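Local coordinates for KLLA0C04147p (Kluyveromyces lactis, PDB 5H2D), which binds ergosterol through its oxysterol-binding (ORD) domain, the part present here, and probably transfers sterol between membranes, at residues Thr156-Pro159 and Lys160-Phe163; Ala83-Leu86 and Asn87-Ala90. All blocks are in the same frame, centred on the assembly; numbering follows the deposited sequence.

Contact 1 (Thr156-Pro159 and Lys160-Phe163)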
ATOM      1  N   THR A 156       2.619   7.103   7.283  1.00 11.50           N
ATOM      2  CA  THR A 156       2.473   8.150   6.278  1.00 11.96           C
ATOM      3  C   THR A 156       1.878   9.388   6.936  1.00 13.33           C
ATOM      4  O   THR A 156       0.946   9.279   7.740  1.00 12.49           O
ATOM      5  CB  THR A 156       1.563   7.715   5.121  1.00 12.93           C
ATOM      6  OG1 THR A 156       1.959   6.410   4.659  1.00 15.29           O
ATOM      7  CG2 THR A 156       1.684   8.678   3.961  1.00 12.87           C
ATOM      8  N   GLU A 157       2.414  10.559   6.602  1.00 13.86           N
ATOM      9  CA  GLU A 157       1.962  11.799   7.223  1.00 15.52           C
ATOM     10  C   GLU A 157       1.837  12.909   6.192  1.00 12.33           C
ATOM     11  O   GLU A 157       2.649  13.017   5.272  1.00 13.69           O
ATOM     12  CB  GLU A 157       2.918  12.224   8.334  1.00 14.76           C
ATOM     13  CG  GLU A 157       3.057  11.204   9.441  1.00 15.90           C
ATOM     14  CD  GLU A 157       4.266  11.486  10.290  1.00 19.58           C
ATOM     15  OE1 GLU A 157       5.365  11.007   9.933  1.00 17.69           O
ATOM     16  OE2 GLU A 157       4.124  12.219  11.294  1.00 20.64           O
ATOM     17  N   SER A 158       0.828  13.759   6.377  1.00 14.60           N
ATOM     18  CA  SER A 158       0.504  14.850   5.477  1.00 13.55           C
ATOM     19  C   SER A 158      -0.164  15.920   6.313  1.00 14.14           C
ATOM     20  O   SER A 158      -0.611  15.637   7.437  1.00 17.09           O
ATOM     21  CB  SER A 158      -0.444  14.379   4.357  1.00 17.34           C
ATOM     22  OG  SER A 158      -0.433  15.220   3.218  1.00 22.18           O
ATOM     23  N   PRO A 159      -0.248  17.165   5.834  1.00 17.62           N
ATOM     24  CA  PRO A 159      -0.887  18.198   6.664  1.00 18.78           C
ATOM     25  C   PRO A 159      -2.319  17.864   7.064  1.00 17.19           C
ATOM     26  O   PRO A 159      -2.713  18.134   8.206  1.00 18.72           O
ATOM     27  CB  PRO A 159      -0.809  19.452   5.787  1.00 17.48           C
ATOM     28  CG  PRO A 159       0.422  19.263   4.984  1.00 19.58           C
ATOM     29  CD  PRO A 159       0.433  17.757   4.663  1.00 15.50           C
ATOM     30  N   LYS A 160      -3.104  17.244   6.179  1.00 16.61           N
ATOM     31  CA  LYS A 160      -4.518  17.019   6.447  1.00 17.64           C
ATOM     32  C   LYS A 160      -4.859  15.579   6.818  1.00 15.46           C
ATOM     33  O   LYS A 160      -6.006  15.305   7.174  1.00 16.57           O
ATOM     34  CB  LYS A 160      -5.358  17.432   5.235  1.00 17.88           C
ATOM     35  CG  LYS A 160      -5.149  18.879   4.799  1.00 22.68           C
ATOM     36  CD  LYS A 160      -6.189  19.304   3.769  1.00 24.19           C
ATOM     37  CE  LYS A 160      -5.949  20.744   3.327  1.00 29.60           C
ATOM     38  NZ  LYS A 160      -7.224  21.496   3.174  1.00 28.90           N
ATOM     39  N   TRP A 161      -3.906  14.650   6.745  1.00 16.15           N
ATOM     40  CA  TRP A 161      -4.237  13.253   7.006  1.00 15.44           C
ATOM     41  C   TRP A 161      -2.962  12.472   7.302  1.00 13.06           C
ATOM     42  O   TRP A 161      -1.881  12.816   6.817  1.00 14.57           O
ATOM     43  CB  TRP A 161      -4.975  12.604   5.821  1.00 16.03           C
ATOM     44  CG  TRP A 161      -4.260  12.755   4.496  1.00 15.55           C
ATOM     45  CD1 TRP A 161      -4.458  13.735   3.566  1.00 17.17           C
ATOM     46  CD2 TRP A 161      -3.241  11.897   3.956  1.00 16.78           C
ATOM     47  NE1 TRP A 161      -3.628  13.550   2.486  1.00 17.83           N
ATOM     48  CE2 TRP A 161      -2.867  12.428   2.702  1.00 15.71           C
ATOM     49  CE3 TRP A 161      -2.613  10.736   4.413  1.00 17.56           C
ATOM     50  CZ2 TRP A 161      -1.888  11.834   1.899  1.00 15.45           C
ATOM     51  CZ3 TRP A 161      -1.640  10.146   3.612  1.00 14.78           C
ATOM     52  CH2 TRP A 161      -1.282  10.701   2.375  1.00 14.08           C
ATOM     53  N   ASP A 162      -3.108  11.432   8.116  1.00 15.73           N
ATOM     54  CA  ASP A 162      -2.072  10.432   8.332  1.00 16.18           C
ATOM     55  C   ASP A 162      -2.622   9.074   7.921  1.00 16.49           C
ATOM     56  O   ASP A 162      -3.837   8.870   7.846  1.00 15.37           O
ATOM     57  CB  ASP A 162      -1.625  10.375   9.797  1.00 16.11           C
ATOM     58  CG  ASP A 162      -1.196  11.721  10.331  1.00 17.65           C
ATOM     59  OD1 ASP A 162      -0.511  12.472   9.603  1.00 18.67           O
ATOM     60  OD2 ASP A 162      -1.580  12.026  11.484  1.00 26.00           O
ATOM     61  N   PHE A 163      -1.718   8.130   7.665  1.00 11.46           N
ATOM     62  CA  PHE A 163      -2.120   6.787   7.250  1.00 13.00           C
ATOM     63  C   PHE A 163      -1.027   5.823   7.679  1.00 12.08           C
ATOM     64  O   PHE A 163       0.112   5.940   7.219  1.00 12.45           O
ATOM     65  CB  PHE A 163      -2.338   6.710   5.735  1.00 14.36           C
ATOM     66  CG  PHE A 163      -2.829   5.367   5.244  1.00 11.84           C
ATOM     67  CD1 PHE A 163      -3.903   4.723   5.856  1.00 14.00           C
ATOM     68  CD2 PHE A 163      -2.262   4.781   4.119  1.00 14.95           C
ATOM     69  CE1 PHE A 163      -4.373   3.491   5.373  1.00 15.50           C
ATOM     70  CE2 PHE A 163      -2.734   3.569   3.639  1.00 15.55           C
ATOM     71  CZ  PHE A 163      -3.782   2.923   4.270  1.00 15.10           C
TER
HETATM   72  O   HOH W   1      -2.634  16.838   3.358  1.00 18.31           O
HETATM   73  O   HOH W   2      -1.323  14.823   0.554  1.00 22.24           O

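Contact 2 (Ala83-Leu86 and Asn87-Ala90)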
ATOM      1  N   ALA A  83      -3.909   9.344  -3.385  1.00 15.14           N
ATOM      2  CA  ALA A  83      -4.037   9.991  -2.088  1.00 15.32           C
ATOM      3  C   ALA A  83      -4.681  11.375  -2.164  1.00 16.92           C
ATOM      4  O   ALA A  83      -5.095  11.885  -1.117  1.00 16.64           O
ATOM      5  CB  ALA A  83      -2.662  10.093  -1.420  1.00 16.63           C
ATOM      6  N   ASP A  84      -4.772  11.985  -3.354  1.00 17.18           N
ATOM      7  CA  ASP A  84      -5.543  13.224  -3.497  1.00 18.31           C
ATOM      8  C   ASP A  84      -6.943  13.066  -2.925  1.00 19.86           C
ATOM      9  O   ASP A  84      -7.540  14.044  -2.451  1.00 20.08           O
ATOM     10  CB  ASP A  84      -5.634  13.639  -4.972  1.00 20.45           C
ATOM     11  CG  ASP A  84      -4.343  14.263  -5.499  1.00 28.43           C
ATOM     12  OD1 ASP A  84      -3.422  14.503  -4.699  1.00 29.41           O
ATOM     13  OD2 ASP A  84      -4.251  14.523  -6.724  1.00 34.48           O
ATOM     14  N   LEU A  85      -7.493  11.848  -2.975  1.00 14.67           N
ATOM     15  CA  LEU A  85      -8.830  11.607  -2.435  1.00 14.74           C
ATOM     16  C   LEU A  85      -8.919  11.976  -0.965  1.00 17.18           C
ATOM     17  O   LEU A  85     -10.002  12.338  -0.482  1.00 17.23           O
ATOM     18  CB  LEU A  85      -9.231  10.140  -2.625  1.00 13.98           C
ATOM     19  CG  LEU A  85      -9.520   9.744  -4.068  1.00 13.42           C
ATOM     20  CD1 LEU A  85      -9.577   8.234  -4.225  1.00 15.80           C
ATOM     21  CD2 LEU A  85     -10.825  10.371  -4.529  1.00 17.60           C
ATOM     22  N   LEU A  86      -7.805  11.873  -0.234  1.00 14.28           N
ATOM     23  CA  LEU A  86      -7.833  12.131   1.197  1.00 15.05           C
ATOM     24  C   LEU A  86      -7.851  13.623   1.500  1.00 16.03           C
ATOM     25  O   LEU A  86      -8.448  14.031   2.501  1.00 16.89           O
ATOM     26  CB  LEU A  86      -6.649  11.438   1.873  1.00 13.77           C
ATOM     27  CG  LEU A  86      -6.696   9.912   1.741  1.00 15.24           C
ATOM     28  CD1 LEU A  86      -5.517   9.328   2.489  1.00 13.78           C
ATOM     29  CD2 LEU A  86      -8.004   9.366   2.277  1.00 17.38           C
ATOM     30  N   ASN A  87      -7.215  14.440   0.656  1.00 18.13           N
ATOM     31  CA  ASN A  87      -7.338  15.888   0.801  1.00 16.41           C
ATOM     32  C   ASN A  87      -8.728  16.350   0.412  1.00 22.16           C
ATOM     33  O   ASN A  87      -9.292  17.246   1.052  1.00 21.39           O
ATOM     34  CB  ASN A  87      -6.284  16.589  -0.042  1.00 19.66           C
ATOM     35  CG  ASN A  87      -4.910  16.386   0.508  1.00 22.06           C
ATOM     36  OD1 ASN A  87      -4.717  16.425   1.727  1.00 20.18           O
ATOM     37  ND2 ASN A  87      -3.946  16.133  -0.371  1.00 27.68           N
ATOM     38  N   GLN A  88      -9.297  15.755  -0.639  1.00 19.00           N
ATOM     39  CA  GLN A  88     -10.700  16.009  -0.937  1.00 18.63           C
ATOM     40  C   GLN A  88     -11.568  15.664   0.265  1.00 20.72           C
ATOM     41  O   GLN A  88     -12.425  16.453   0.675  1.00 19.65           O
ATOM     42  CB  GLN A  88     -11.132  15.212  -2.168  1.00 18.77           C
ATOM     43  CG  GLN A  88     -10.506  15.668  -3.470  1.00 22.55           C
ATOM     44  CD  GLN A  88     -11.151  15.001  -4.661  1.00 26.90           C
ATOM     45  OE1 GLN A  88     -11.158  13.782  -4.766  1.00 26.26           O
ATOM     46  NE2 GLN A  88     -11.728  15.800  -5.553  1.00 36.36           N
ATOM     47  N   ALA A  89     -11.345  14.492   0.863  1.00 17.32           N
ATOM     48  CA  ALA A  89     -12.114  14.092   2.036  1.00 18.71           C
ATOM     49  C   ALA A  89     -12.027  15.147   3.136  1.00 21.53           C
ATOM     50  O   ALA A  89     -13.041  15.516   3.743  1.00 20.54           O
ATOM     51  CB  ALA A  89     -11.620  12.737   2.552  1.00 21.71           C
ATOM     52  N   ALA A  90     -10.816  15.651   3.400  1.00 20.90           N
ATOM     53  CA  ALA A  90     -10.637  16.626   4.469  1.00 20.42           C
ATOM     54  C   ALA A  90     -11.440  17.896   4.226  1.00 25.28           C
ATOM     55  O   ALA A  90     -11.749  18.613   5.186  1.00 25.20           O
ATOM     56  CB  ALA A  90      -9.155  16.979   4.629  1.00 22.60           C
TER

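Contact 1 (Thr156-Pro159 and Lys160-Phe163)
Ser158 CB sits over one face of the Trp161 indole, 3.7 Å from the centroid of the five-membered ring and 17° off its normal, a CH-pi contact. Trp161 chi1 is 53°, with CG placed over the main chain, and this brings the ring against Ser158. Thr156 CG2 reaches the far end of the same ring obliquely, 3.7 Å from Trp161 CZ3. An alanine in place of Trp161 would probably leave Ser158 CB and Thr156 CG2 without their shared partner and open a gap toward helix 84-90.

Backbone hydrogen bonds join Thr156 and Phe163 in both directions: Thr156 N to Phe163 O is 2.8 Å, and Phe163 N to Thr156 O is 2.9 Å. Water also ties the turn. One molecule links Ser158 OG, at 2.7 Å, to Lys160 N. Ser158 OG is bonded to Ser137 O as well.

On the hairpin face that carries Glu157 and Asp162, Asp162 OD1 lies 3.5 Å from Glu157 CA. The two carboxylates stay apart: Asp162 pairs with Arg191, and Glu157 with Arg139 and Lys12. These cations probably offset the like charges. Strands 151-157 and 161-173 thus form an antiparallel beta hairpin in the sterol-binding domain, with Ser158-Lys160 as its turn.

Contact 2 (Ala83-Leu86 and Asn87-Ala90)
Gln88 lays its extended chain beside Leu85, and its amide oxygen OE1 meets the methyl CD2 of Leu85 at 3.4 Å. The two side chains lie across each other at an angle. With CG anti to the carbonyl carbon (chi1 -68°), the Gln88 chain lies alongside the preceding turn, and CG lies 3.5 Å from Asp84 O. Tyr101 of helix 95-108 touches both Leu85 and Gln88.

Three backbone hydrogen bonds hold the turn, each from a residue to the one four places earlier. Gln88 N gives a nearly straight bond of 3.0 Å to Asp84 O, with an angle of 174° at the hydrogen. Ala89 N binds Leu85 O at 2.9 Å, and Ala90 N binds Leu86 O at 3.0 Å. Leu86 N also bonds to Ala83 O at 2.9 Å, three residues earlier.

Ala89 CB packs closely on the backbone, 3.4 Å from Leu86 O. It also touches Tyr101. Leu86 CB points away from the following residues, and its side chain touches Phe105 and Leu188.

The helix is therefore amphipathic. Exposed Asp84 and Gln88 carry its polar side, while Leu85, Leu86 and Ala89 are buried. Main-chain bonding supplies the polar cohesion of this turn, and apolar side chains fasten the helix to its neighbours.

Overall arrangement
Contact 2 comes first along the chain, on helix 84-90. Contact 1 follows at the hairpin of strands 151-157 and 161-173. Their centres are about 10 Å apart, on the same side of the chain's centre. They touch directly: Trp161 CD1 packs on Leu86 CB at 3.6 Å, and Trp161 CZ2 on Ala83 CB at 3.8 Å. Lys160 also lies against Asn87 and Ala90. The indole thus joins the hairpin to the helix. Both contacts belong to the oxysterol-binding domain. Phe163 is about 7 Å from ergosterol by its side chain and Leu86 about 13 Å, so of these two side chains Phe163 lies nearer the sterol.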